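Local atomic coordinates of AgaA (PDB entry 6HLX), a protein that binds the opine agropinic acid as a periplasmic binding protein and probably delivers it to an ABC transporter for import. Residues S9-T17 and F163-I172; A222-T231 and Q454-V462. One frame throughout, in Å; residues are numbered along the deposited sequence.

Contact 1: S9-T17 and F163-I172; sequences SGEPSTLDT and FAGWTRGREI. With ZN (zinc ion), chain N; EDO (1,2-ethanediol), chain Y.
Around the turn of a beta hairpin, the loop that follows strand 3-8 packs on the end of the mixed sheet, with Glu11 and Pro12 meeting the edge of the Trp166 indole and Leu15 packing against its six-membered ring. Glu11 OE1 accepts from Trp166 NE1 at 2.9 Å on the lone pair turned away from OE2, the carboxylate lying 48° from the ring plane. Gly169 N meets Glu11 OE1 on the syn side at 3.0 Å, tilted from the carboxylate plane but nearly straight at 174°, so two donors grip this oxygen; a longer bond from Gly169 N to Glu11 OE2 is weak. With CG anti to the backbone N (chi1 175°) and the chain extended, Glu11 carries its carboxylate across to the turn. The carbonyl of Pro12 comes next, its O at the indole edge and 3.2 Å from Trp166 CZ2. Farther along, the Leu15 and Trp166 side chains run past each other in opposite directions, Leu15 CG 3.7 Å from Trp166 CZ3, while Leu15 CD1 also meets Ile172 CD1 at 4.1 Å. The indole itself is sandwiched: Ile172 CD1 sits over the centre of one face, and the Arg168 guanidinium lies across the other, Arg168 NH2 3.6 Å above the Trp166 ring plane. Phe195 of strand 190-195 and Val28 of helix 23-32 extend the apolar packing. Beyond the turn, Glu171 points away from the loop and binds a zinc ion through OE1 and OE2, with His192 as a further ligand. Thr167 O accepts from both Arg170 N and Glu171 N, and two successive residues, Arg170 and Glu171, sit opposite the single residue Thr167, the pattern of a classic beta bulge at the end of a hairpin.

Contact 2: A222-T231 and Q454-V462; sequences AADIAKGPET and QNYAVKKGV
A helix-to-strand connection lies here against strand 456-459, where strand 231-234 begins at the border of the mixed sheet. Thr231 and Lys459 form an antiparallel, non-hydrogen-bonded pair with CA atoms 4.5 Å apart, and Thr231 CA makes a CA-H...O contact with Val458 O at 3.3 Å. One residue outward, Lys460 N donates to Glu230 O at 2.8 Å, 166° at the hydrogen, although it approaches from 50° out of the carbonyl plane. Glu230 O also lies 3.4 Å from Lys459 CD, as the bent lysine chain passes alongside on its way toward Glu230 CB. Lys460 instead runs out extended, crossing Glu230 obliquely, Lys460 CD 4.0 Å from Glu230 OE1; the charged ends do not touch. Toward the helix the packing is apolar: Ile225 CG2 meets Ala457 CB at 3.5 Å, while Val203 of helix 199-207 touches Ile225, and Leu206 touches Ala457 and Thr231. Thr231 OG1, held between its backbone N and carbonyl carbon (chi1 56°), donates to Ile225 O at 2.7 Å in the carbonyl plane, tying the strand's first residue back to the helix. Gly228, with positive phi, ends the helical backbone, and a cis peptide precedes Pro229. From Lys459 the chain reverses in a type II turn, closed by Val462 N to Lys459 O. The whole is an antiparallel pairing at the edge of a mixed sheet, joining outermost strand 231-234 to strand 456-459.

Contact 1 and contact 2 sit at the two ends of one mixed sheet, whose outermost strands within the chain are 161-167 and 231-234. Their centres are 25 Å apart and their nearest atoms about 7 Å apart, without touching. Both segments of contact 1 precede those of contact 2 in sequence. Neither touches the bound agropinic acid: the side chain of Pro12 is about 10 Å from it and that of Asn455 about 12 Å. Each has zinc nearby, but contact 1 holds a ligand, Glu171, whereas in contact 2 the Lys459 side chain only approaches another ion, at about 7 Å.

Contact 1: S9-T17 and F163-I172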
ATOM      1  N   SER A   9      -3.108   9.177  10.900  1.00 19.48           N
ATOM      2  CA  SER A   9      -2.783  10.370  10.114  1.00 18.15           C
ATOM      3  C   SER A   9      -3.963  10.922   9.321  1.00 20.91           C
ATOM      4  O   SER A   9      -3.816  11.953   8.657  1.00 21.31           O
ATOM      5  CB  SER A   9      -1.595  10.100   9.187  1.00 20.51           C
ATOM      6  OG  SER A   9      -1.956   9.125   8.230  1.00 21.69           O
ATOM      7  N   GLY A  10      -5.110  10.242   9.392  1.00 19.48           N
ATOM      8  CA  GLY A  10      -6.317  10.714   8.727  1.00 19.45           C
ATOM      9  C   GLY A  10      -7.530   9.864   9.018  1.00 22.40           C
ATOM     10  O   GLY A  10      -7.413   8.751   9.534  1.00 21.90           O
ATOM     11  N   GLU A  11      -8.681  10.358   8.584  1.00 20.04           N
ATOM     12  CA  GLU A  11      -9.924   9.623   8.700  1.00 19.50           C
ATOM     13  C   GLU A  11     -10.096   8.764   7.441  1.00 21.69           C
ATOM     14  O   GLU A  11     -10.026   9.296   6.330  1.00 21.33           O
ATOM     15  CB  GLU A  11     -11.098  10.606   8.849  1.00 21.16           C
ATOM     16  CG  GLU A  11     -12.464   9.946   8.854  1.00 21.22           C
ATOM     17  CD  GLU A  11     -13.599  10.835   9.345  1.00 28.14           C
ATOM     18  OE1 GLU A  11     -14.603  10.287   9.850  1.00 24.48           O
ATOM     19  OE2 GLU A  11     -13.488  12.078   9.230  1.00 25.36           O
ATOM     20  N   PRO A  12     -10.375   7.453   7.575  1.00 20.70           N
ATOM     21  CA  PRO A  12     -10.575   6.637   6.358  1.00 19.62           C
ATOM     22  C   PRO A  12     -11.758   7.151   5.533  1.00 21.78           C
ATOM     23  O   PRO A  12     -12.834   7.453   6.079  1.00 21.07           O
ATOM     24  CB  PRO A  12     -10.898   5.245   6.919  1.00 21.36           C
ATOM     25  CG  PRO A  12     -10.182   5.219   8.273  1.00 25.00           C
ATOM     26  CD  PRO A  12     -10.421   6.627   8.797  1.00 21.24           C
ATOM     27  N   SER A  13     -11.563   7.260   4.217  1.00 19.44           N
ATOM     28  CA  SER A  13     -12.639   7.684   3.309  1.00 20.30           C
ATOM     29  C   SER A  13     -13.707   6.578   3.238  1.00 23.79           C
ATOM     30  O   SER A  13     -14.890   6.864   3.045  1.00 24.60           O
ATOM     31  CB  SER A  13     -12.072   7.954   1.919  1.00 23.18           C
ATOM     32  OG  SER A  13     -11.445   6.779   1.437  1.00 23.80           O
ATOM     33  N   THR A  14     -13.279   5.317   3.451  1.00 21.12           N
ATOM     34  CA  THR A  14     -14.155   4.143   3.471  1.00 20.97           C
ATOM     35  C   THR A  14     -13.485   2.954   4.146  1.00 22.49           C
ATOM     36  O   THR A  14     -12.256   2.850   4.159  1.00 22.23           O
ATOM     37  CB  THR A  14     -14.629   3.743   2.049  1.00 25.25           C
ATOM     38  OG1 THR A  14     -15.612   2.699   2.188  1.00 24.91           O
ATOM     39  CG2 THR A  14     -13.482   3.271   1.134  1.00 24.87           C
ATOM     40  N   LEU A  15     -14.305   2.047   4.698  1.00 20.98           N
ATOM     41  CA  LEU A  15     -13.797   0.795   5.231  1.00 19.54           C
ATOM     42  C   LEU A  15     -14.183  -0.351   4.265  1.00 21.90           C
ATOM     43  O   LEU A  15     -13.899  -1.511   4.554  1.00 21.71           O
ATOM     44  CB  LEU A  15     -14.303   0.530   6.647  1.00 19.08           C
ATOM     45  CG  LEU A  15     -13.756   1.476   7.733  1.00 22.25           C
ATOM     46  CD1 LEU A  15     -14.340   1.104   9.102  1.00 20.20           C
ATOM     47  CD2 LEU A  15     -12.214   1.407   7.797  1.00 25.27           C
ATOM     48  N   ASP A  16     -14.828  -0.011   3.109  1.00 21.08           N
ATOM     49  CA  ASP A  16     -15.221  -0.991   2.077  1.00 20.88           C
ATOM     50  C   ASP A  16     -13.967  -1.859   1.819  1.00 22.74           C
ATOM     51  O   ASP A  16     -12.897  -1.335   1.500  1.00 21.03           O
ATOM     52  CB  ASP A  16     -15.726  -0.278   0.803  1.00 22.69           C
ATOM     53  CG  ASP A  16     -16.161  -1.215  -0.303  1.00 29.50           C
ATOM     54  OD1 ASP A  16     -15.627  -2.339  -0.375  1.00 29.86           O
ATOM     55  OD2 ASP A  16     -16.997  -0.806  -1.128  1.00 31.49           O
ATOM     56  N   THR A  17     -14.063  -3.164   2.111  1.00 20.45           N
ATOM     57  CA  THR A  17     -12.843  -3.978   2.141  1.00 19.65           C
ATOM     58  C   THR A  17     -12.045  -3.986   0.862  1.00 21.04           C
ATOM     59  O   THR A  17     -10.811  -3.957   0.948  1.00 21.77           O
ATOM     60  CB  THR A  17     -13.092  -5.410   2.620  1.00 20.84           C
ATOM     61  OG1 THR A  17     -13.859  -6.124   1.642  1.00 21.61           O
ATOM     62  CG2 THR A  17     -13.798  -5.446   4.016  1.00 19.22           C
ATOM     63  N   PHE A 163     -16.179  -4.099  14.961  1.00 21.80           N
ATOM     64  CA  PHE A 163     -16.486  -2.683  14.793  1.00 21.06           C
ATOM     65  C   PHE A 163     -17.490  -2.275  15.883  1.00 25.47           C
ATOM     66  O   PHE A 163     -18.492  -2.975  16.106  1.00 24.32           O
ATOM     67  CB  PHE A 163     -17.104  -2.458  13.411  1.00 22.06           C
ATOM     68  CG  PHE A 163     -17.550  -1.043  13.128  1.00 23.01           C
ATOM     69  CD1 PHE A 163     -16.655  -0.104  12.620  1.00 24.74           C
ATOM     70  CD2 PHE A 163     -18.876  -0.661  13.321  1.00 24.98           C
ATOM     71  CE1 PHE A 163     -17.088   1.202  12.297  1.00 26.08           C
ATOM     72  CE2 PHE A 163     -19.301   0.645  13.033  1.00 26.85           C
ATOM     73  CZ  PHE A 163     -18.403   1.569  12.521  1.00 24.91           C
ATOM     74  N   ALA A 164     -17.221  -1.159  16.579  1.00 22.80           N
ATOM     75  CA  ALA A 164     -18.151  -0.730  17.628  1.00 24.46           C
ATOM     76  C   ALA A 164     -18.836   0.596  17.305  1.00 30.45           C
ATOM     77  O   ALA A 164     -20.008   0.769  17.648  1.00 34.24           O
ATOM     78  CB  ALA A 164     -17.472  -0.696  18.982  1.00 25.92           C
ATOM     79  N   GLY A 165     -18.169   1.460  16.554  1.00 23.97           N
ATOM     80  CA  GLY A 165     -18.767   2.732  16.157  1.00 23.72           C
ATOM     81  C   GLY A 165     -17.798   3.631  15.431  1.00 26.03           C
ATOM     82  O   GLY A 165     -16.579   3.452  15.523  1.00 25.97           O
ATOM     83  N   TRP A 166     -18.348   4.596  14.694  1.00 22.66           N
ATOM     84  CA  TRP A 166     -17.545   5.565  13.973  1.00 21.49           C
ATOM     85  C   TRP A 166     -18.168   6.941  14.213  1.00 25.89           C
ATOM     86  O   TRP A 166     -19.311   7.179  13.817  1.00 25.38           O
ATOM     87  CB  TRP A 166     -17.549   5.223  12.479  1.00 20.22           C
ATOM     88  CG  TRP A 166     -16.680   6.051  11.559  1.00 20.49           C
ATOM     89  CD1 TRP A 166     -16.090   7.262  11.805  1.00 23.12           C
ATOM     90  CD2 TRP A 166     -16.266   5.659  10.244  1.00 20.06           C
ATOM     91  NE1 TRP A 166     -15.365   7.666  10.690  1.00 22.50           N
ATOM     92  CE2 TRP A 166     -15.467   6.700   9.719  1.00 23.62           C
ATOM     93  CE3 TRP A 166     -16.492   4.513   9.457  1.00 21.74           C
ATOM     94  CZ2 TRP A 166     -14.882   6.623   8.439  1.00 23.03           C
ATOM     95  CZ3 TRP A 166     -15.955   4.458   8.175  1.00 22.38           C
ATOM     96  CH2 TRP A 166     -15.170   5.509   7.673  1.00 22.92           C
ATOM     97  N   THR A 167     -17.443   7.818  14.904  1.00 22.22           N
ATOM     98  CA  THR A 167     -17.899   9.197  15.096  1.00 21.72           C
ATOM     99  C   THR A 167     -17.208   9.996  13.994  1.00 24.05           C
ATOM    100  O   THR A 167     -15.986  10.178  14.048  1.00 22.33           O
ATOM    101  CB  THR A 167     -17.557   9.686  16.508  1.00 27.26           C
ATOM    102  OG1 THR A 167     -18.297   8.880  17.430  1.00 29.50           O
ATOM    103  CG2 THR A 167     -17.918  11.170  16.714  1.00 29.58           C
ATOM    104  N   ARG A 168     -17.976  10.475  13.002  1.00 22.68           N
ATOM    105  CA  ARG A 168     -17.421  11.217  11.855  1.00 23.22           C
ATOM    106  C   ARG A 168     -16.561  12.382  12.331  1.00 25.99           C
ATOM    107  O   ARG A 168     -16.988  13.136  13.214  1.00 25.55           O
ATOM    108  CB  ARG A 168     -18.538  11.711  10.888  1.00 27.58           C
ATOM    109  CG  ARG A 168     -19.498  10.599  10.394  1.00 43.97           C
ATOM    110  CD  ARG A 168     -18.979   9.753   9.248  1.00 55.91           C
ATOM    111  NE  ARG A 168     -19.520   8.390   9.238  1.00 61.22           N
ATOM    112  CZ  ARG A 168     -19.149   7.443   8.377  1.00 72.96           C
ATOM    113  NH1 ARG A 168     -19.692   6.233   8.436  1.00 61.22           N
ATOM    114  NH2 ARG A 168     -18.234   7.700   7.450  1.00 55.16           N
ATOM    115  N   GLY A 169     -15.359  12.485  11.768  1.00 23.01           N
ATOM    116  CA  GLY A 169     -14.399  13.534  12.103  1.00 22.80           C
ATOM    117  C   GLY A 169     -13.664  13.328  13.417  1.00 26.03           C
ATOM    118  O   GLY A 169     -12.862  14.180  13.804  1.00 26.99           O
ATOM    119  N   ARG A 170     -13.897  12.197  14.118  1.00 20.91           N
ATOM    120  CA  ARG A 170     -13.230  12.027  15.404  1.00 20.36           C
ATOM    121  C   ARG A 170     -12.549  10.677  15.574  1.00 22.25           C
ATOM    122  O   ARG A 170     -11.333  10.639  15.798  1.00 21.26           O
ATOM    123  CB  ARG A 170     -14.205  12.308  16.569  1.00 22.11           C
ATOM    124  CG  ARG A 170     -13.605  12.012  17.934  1.00 26.30           C
ATOM    125  CD  ARG A 170     -14.410  12.564  19.108  1.00 30.04           C
ATOM    126  NE  ARG A 170     -13.829  12.148  20.394  1.00 31.41           N
ATOM    127  CZ  ARG A 170     -12.763  12.715  20.963  1.00 50.35           C
ATOM    128  NH1 ARG A 170     -12.292  12.253  22.113  1.00 39.16           N
ATOM    129  NH2 ARG A 170     -12.154  13.743  20.378  1.00 36.98           N
ATOM    130  N   GLU A 171     -13.326   9.575  15.548  1.00 19.77           N
ATOM    131  CA  GLU A 171     -12.701   8.270  15.775  1.00 19.51           C
ATOM    132  C   GLU A 171     -13.538   7.081  15.343  1.00 23.20           C
ATOM    133  O   GLU A 171     -14.755   7.184  15.201  1.00 23.13           O
ATOM    134  CB  GLU A 171     -12.340   8.093  17.273  1.00 21.02           C
ATOM    135  CG  GLU A 171     -13.541   8.039  18.209  1.00 25.76           C
ATOM    136  CD  GLU A 171     -13.188   7.689  19.647  1.00 27.69           C
ATOM    137  OE1 GLU A 171     -11.978   7.609  19.971  1.00 23.97           O
ATOM    138  OE2 GLU A 171     -14.125   7.503  20.449  1.00 34.99           O
ATOM    139  N   ILE A 172     -12.865   5.935  15.208  1.00 19.98           N
ATOM    140  CA  ILE A 172     -13.501   4.624  15.031  1.00 17.79           C
ATOM    141  C   ILE A 172     -13.107   3.818  16.270  1.00 22.21           C
ATOM    142  O   ILE A 172     -11.918   3.774  16.611  1.00 22.87           O
ATOM    143  CB  ILE A 172     -13.046   3.899  13.742  1.00 19.99           C
ATOM    144  CG1 ILE A 172     -13.635   4.597  12.484  1.00 20.29           C
ATOM    145  CG2 ILE A 172     -13.414   2.391  13.789  1.00 21.43           C
ATOM    146  CD1 ILE A 172     -12.888   4.295  11.175  1.00 20.09           C
TER
HETATM  147 ZN    ZN N 613     -12.693   7.068  22.069  1.00 26.43          ZN
HETATM  148  C1  EDO Y 624     -21.670  10.010  13.962  1.00 48.85           C
HETATM  149  O1  EDO Y 624     -20.749  10.047  12.922  1.00 42.72           O
HETATM  150  C2  EDO Y 624     -21.474  11.335  14.656  1.00 50.44           C
HETATM  151  O2  EDO Y 624     -21.922  12.351  13.789  1.00 51.54           O

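Contact 2: A222-T231 and Q454-V462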
ATOM      1  N   ALA A 222      11.179  12.900  14.487  1.00 25.79           N
ATOM      2  CA  ALA A 222      11.689  11.557  14.748  1.00 26.54           C
ATOM      3  C   ALA A 222      12.773  11.491  15.828  1.00 31.51           C
ATOM      4  O   ALA A 222      12.652  10.668  16.735  1.00 29.68           O
ATOM      5  CB  ALA A 222      12.164  10.902  13.452  1.00 27.55           C
ATOM      6  N   ALA A 223      13.784  12.388  15.784  1.00 31.00           N
ATOM      7  CA  ALA A 223      14.876  12.403  16.778  1.00 32.22           C
ATOM      8  C   ALA A 223      14.395  12.674  18.198  1.00 37.23           C
ATOM      9  O   ALA A 223      14.770  11.931  19.112  1.00 38.88           O
ATOM     10  CB  ALA A 223      15.946  13.410  16.385  1.00 33.67           C
ATOM     11  N   ASP A 224      13.561  13.718  18.386  1.00 33.04           N
ATOM     12  CA  ASP A 224      12.980  14.087  19.687  1.00 33.22           C
ATOM     13  C   ASP A 224      12.181  12.911  20.250  1.00 33.57           C
ATOM     14  O   ASP A 224      12.296  12.601  21.432  1.00 32.93           O
ATOM     15  CB  ASP A 224      12.068  15.325  19.506  1.00 36.33           C
ATOM     16  CG  ASP A 224      11.339  15.880  20.732  1.00 57.34           C
ATOM     17  OD1 ASP A 224      11.653  15.451  21.869  1.00 59.25           O
ATOM     18  OD2 ASP A 224      10.476  16.765  20.553  1.00 64.91           O
ATOM     19  N   ILE A 225      11.372  12.252  19.402  1.00 28.42           N
ATOM     20  CA  ILE A 225      10.558  11.120  19.839  1.00 27.10           C
ATOM     21  C   ILE A 225      11.436   9.916  20.227  1.00 31.44           C
ATOM     22  O   ILE A 225      11.196   9.308  21.274  1.00 30.59           O
ATOM     23  CB  ILE A 225       9.476  10.793  18.783  1.00 28.62           C
ATOM     24  CG1 ILE A 225       8.369  11.883  18.818  1.00 28.52           C
ATOM     25  CG2 ILE A 225       8.896   9.378  18.994  1.00 27.91           C
ATOM     26  CD1 ILE A 225       7.437  11.930  17.639  1.00 35.42           C
ATOM     27  N   ALA A 226      12.461   9.594  19.400  1.00 29.29           N
ATOM     28  CA  ALA A 226      13.362   8.459  19.660  1.00 31.29           C
ATOM     29  C   ALA A 226      14.099   8.607  20.997  1.00 38.34           C
ATOM     30  O   ALA A 226      14.284   7.606  21.686  1.00 38.84           O
ATOM     31  CB  ALA A 226      14.358   8.280  18.517  1.00 31.98           C
ATOM     32  N   LYS A 227      14.491   9.858  21.359  1.00 35.79           N
ATOM     33  CA  LYS A 227      15.188  10.215  22.607  1.00 37.92           C
ATOM     34  C   LYS A 227      14.356   9.856  23.839  1.00 44.35           C
ATOM     35  O   LYS A 227      14.908   9.364  24.826  1.00 45.53           O
ATOM     36  CB  LYS A 227      15.487  11.727  22.644  1.00 41.32           C
ATOM     37  CG  LYS A 227      16.825  12.132  22.051  1.00 63.89           C
ATOM     38  CD  LYS A 227      17.085  13.638  22.229  1.00 78.51           C
ATOM     39  CE  LYS A 227      17.770  13.991  23.535  1.00 92.56           C
ATOM     40  NZ  LYS A 227      19.243  13.777  23.471  1.00103.27           N
ATOM     41  N   GLY A 228      13.052  10.142  23.792  1.00 41.14           N
ATOM     42  CA  GLY A 228      12.156   9.843  24.904  1.00 40.89           C
ATOM     43  C   GLY A 228      12.418  10.724  26.110  1.00 45.71           C
ATOM     44  O   GLY A 228      12.592  11.936  25.945  1.00 47.32           O
ATOM     45  N   PRO A 229      12.436  10.178  27.350  1.00 41.00           N
ATOM     46  CA  PRO A 229      12.325   8.755  27.727  1.00 39.93           C
ATOM     47  C   PRO A 229      10.917   8.153  27.750  1.00 40.31           C
ATOM     48  O   PRO A 229      10.790   6.937  27.937  1.00 41.54           O
ATOM     49  CB  PRO A 229      12.962   8.730  29.123  1.00 42.89           C
ATOM     50  CG  PRO A 229      12.622  10.071  29.695  1.00 47.62           C
ATOM     51  CD  PRO A 229      12.708  11.025  28.532  1.00 42.84           C
ATOM     52  N   GLU A 230       9.873   8.977  27.562  1.00 31.35           N
ATOM     53  CA  GLU A 230       8.497   8.498  27.653  1.00 29.75           C
ATOM     54  C   GLU A 230       7.900   8.069  26.328  1.00 30.23           C
ATOM     55  O   GLU A 230       6.749   7.637  26.297  1.00 28.45           O
ATOM     56  CB  GLU A 230       7.600   9.530  28.361  1.00 31.59           C
ATOM     57  CG  GLU A 230       7.973   9.762  29.820  1.00 41.93           C
ATOM     58  CD  GLU A 230       7.904   8.571  30.761  1.00 69.54           C
ATOM     59  OE1 GLU A 230       6.950   7.767  30.645  1.00 65.29           O
ATOM     60  OE2 GLU A 230       8.800   8.451  31.628  1.00 71.55           O
ATOM     61  N   THR A 231       8.659   8.208  25.240  1.00 25.94           N
ATOM     62  CA  THR A 231       8.222   7.769  23.914  1.00 25.32           C
ATOM     63  C   THR A 231       9.311   6.888  23.316  1.00 30.08           C
ATOM     64  O   THR A 231      10.472   6.975  23.723  1.00 30.54           O
ATOM     65  CB  THR A 231       7.923   8.975  22.990  1.00 30.71           C
ATOM     66  OG1 THR A 231       9.089   9.810  22.929  1.00 29.67           O
ATOM     67  CG2 THR A 231       6.706   9.802  23.465  1.00 28.23           C
ATOM     68  N   GLN A 454       9.688   5.325   7.433  1.00 21.44           N
ATOM     69  CA  GLN A 454       8.255   5.233   7.728  1.00 19.38           C
ATOM     70  C   GLN A 454       8.207   4.783   9.175  1.00 23.75           C
ATOM     71  O   GLN A 454       8.507   3.626   9.483  1.00 25.03           O
ATOM     72  CB  GLN A 454       7.572   4.227   6.787  1.00 20.18           C
ATOM     73  CG  GLN A 454       6.054   4.099   7.045  1.00 23.72           C
ATOM     74  CD  GLN A 454       5.274   5.348   6.666  1.00 25.14           C
ATOM     75  OE1 GLN A 454       5.729   6.173   5.876  1.00 25.05           O
ATOM     76  NE2 GLN A 454       4.078   5.504   7.211  1.00 27.15           N
ATOM     77  N   ASN A 455       7.938   5.728  10.081  1.00 19.48           N
ATOM     78  CA  ASN A 455       8.057   5.434  11.498  1.00 18.83           C
ATOM     79  C   ASN A 455       6.742   5.555  12.242  1.00 22.90           C
ATOM     80  O   ASN A 455       5.876   6.353  11.863  1.00 21.63           O
ATOM     81  CB  ASN A 455       9.076   6.415  12.116  1.00 21.92           C
ATOM     82  CG  ASN A 455      10.441   6.357  11.441  1.00 29.47           C
ATOM     83  OD1 ASN A 455      10.918   5.290  11.070  1.00 29.66           O
ATOM     84  ND2 ASN A 455      11.083   7.483  11.239  1.00 23.65           N
ATOM     85  N   TYR A 456       6.610   4.738  13.297  1.00 20.07           N
ATOM     86  CA  TYR A 456       5.534   4.813  14.289  1.00 20.19           C
ATOM     87  C   TYR A 456       6.184   5.316  15.568  1.00 22.35           C
ATOM     88  O   TYR A 456       7.415   5.236  15.739  1.00 22.44           O
ATOM     89  CB  TYR A 456       4.941   3.419  14.611  1.00 20.06           C
ATOM     90  CG  TYR A 456       4.031   2.903  13.522  1.00 20.24           C
ATOM     91  CD1 TYR A 456       4.551   2.247  12.406  1.00 22.57           C
ATOM     92  CD2 TYR A 456       2.654   3.118  13.574  1.00 20.54           C
ATOM     93  CE1 TYR A 456       3.721   1.775  11.394  1.00 22.08           C
ATOM     94  CE2 TYR A 456       1.812   2.661  12.559  1.00 19.78           C
ATOM     95  CZ  TYR A 456       2.356   1.994  11.467  1.00 24.26           C
ATOM     96  OH  TYR A 456       1.572   1.568  10.424  1.00 23.06           O
ATOM     97  N   ALA A 457       5.355   5.777  16.499  1.00 19.50           N
ATOM     98  CA  ALA A 457       5.862   6.128  17.814  1.00 19.10           C
ATOM     99  C   ALA A 457       4.879   5.628  18.837  1.00 23.52           C
ATOM    100  O   ALA A 457       3.669   5.617  18.582  1.00 21.95           O
ATOM    101  CB  ALA A 457       6.055   7.622  17.946  1.00 20.14           C
ATOM    102  N   VAL A 458       5.403   5.113  19.959  1.00 20.23           N
ATOM    103  CA  VAL A 458       4.555   4.577  21.023  1.00 20.66           C
ATOM    104  C   VAL A 458       4.926   5.221  22.342  1.00 26.05           C
ATOM    105  O   VAL A 458       6.068   5.687  22.532  1.00 25.46           O
ATOM    106  CB  VAL A 458       4.601   3.015  21.112  1.00 24.27           C
ATOM    107  CG1 VAL A 458       4.322   2.360  19.752  1.00 23.50           C
ATOM    108  CG2 VAL A 458       5.931   2.512  21.687  1.00 24.84           C
ATOM    109  N   LYS A 459       3.977   5.207  23.284  1.00 23.77           N
ATOM    110  CA  LYS A 459       4.250   5.701  24.619  1.00 25.47           C
ATOM    111  C   LYS A 459       4.957   4.590  25.396  1.00 29.20           C
ATOM    112  O   LYS A 459       4.695   3.409  25.164  1.00 27.41           O
ATOM    113  CB  LYS A 459       2.927   6.069  25.328  1.00 29.30           C
ATOM    114  CG  LYS A 459       2.576   7.555  25.248  1.00 51.29           C
ATOM    115  CD  LYS A 459       3.475   8.406  26.170  1.00 65.16           C
ATOM    116  CE  LYS A 459       2.902   9.750  26.527  1.00 76.68           C
ATOM    117  NZ  LYS A 459       3.972  10.765  26.732  1.00 84.46           N
ATOM    118  N   LYS A 460       5.830   4.955  26.336  1.00 27.05           N
ATOM    119  CA  LYS A 460       6.452   3.950  27.211  1.00 26.94           C
ATOM    120  C   LYS A 460       5.272   3.259  27.930  1.00 29.29           C
ATOM    121  O   LYS A 460       4.368   3.934  28.428  1.00 29.10           O
ATOM    122  CB  LYS A 460       7.369   4.630  28.238  1.00 29.29           C
ATOM    123  CG  LYS A 460       8.113   3.648  29.150  1.00 35.93           C
ATOM    124  CD  LYS A 460       9.065   4.381  30.087  1.00 43.54           C
ATOM    125  CE  LYS A 460       9.840   3.423  30.965  1.00 56.03           C
ATOM    126  NZ  LYS A 460      10.892   4.122  31.749  1.00 67.85           N
ATOM    127  N   GLY A 461       5.262   1.935  27.908  1.00 26.76           N
ATOM    128  CA  GLY A 461       4.172   1.149  28.481  1.00 26.19           C
ATOM    129  C   GLY A 461       3.480   0.319  27.415  1.00 27.36           C
ATOM    130  O   GLY A 461       2.805  -0.663  27.727  1.00 26.66           O
ATOM    131  N   VAL A 462       3.637   0.714  26.135  1.00 23.37           N
ATOM    132  CA  VAL A 462       3.072  -0.017  24.994  1.00 21.84           C
ATOM    133  C   VAL A 462       4.118  -1.027  24.550  1.00 26.24           C
ATOM    134  O   VAL A 462       5.289  -0.666  24.379  1.00 26.04           O
ATOM    135  CB  VAL A 462       2.723   0.934  23.805  1.00 25.15           C
ATOM    136  CG1 VAL A 462       2.322   0.150  22.555  1.00 25.05           C
ATOM    137  CG2 VAL A 462       1.648   1.951  24.186  1.00 24.94           C
TER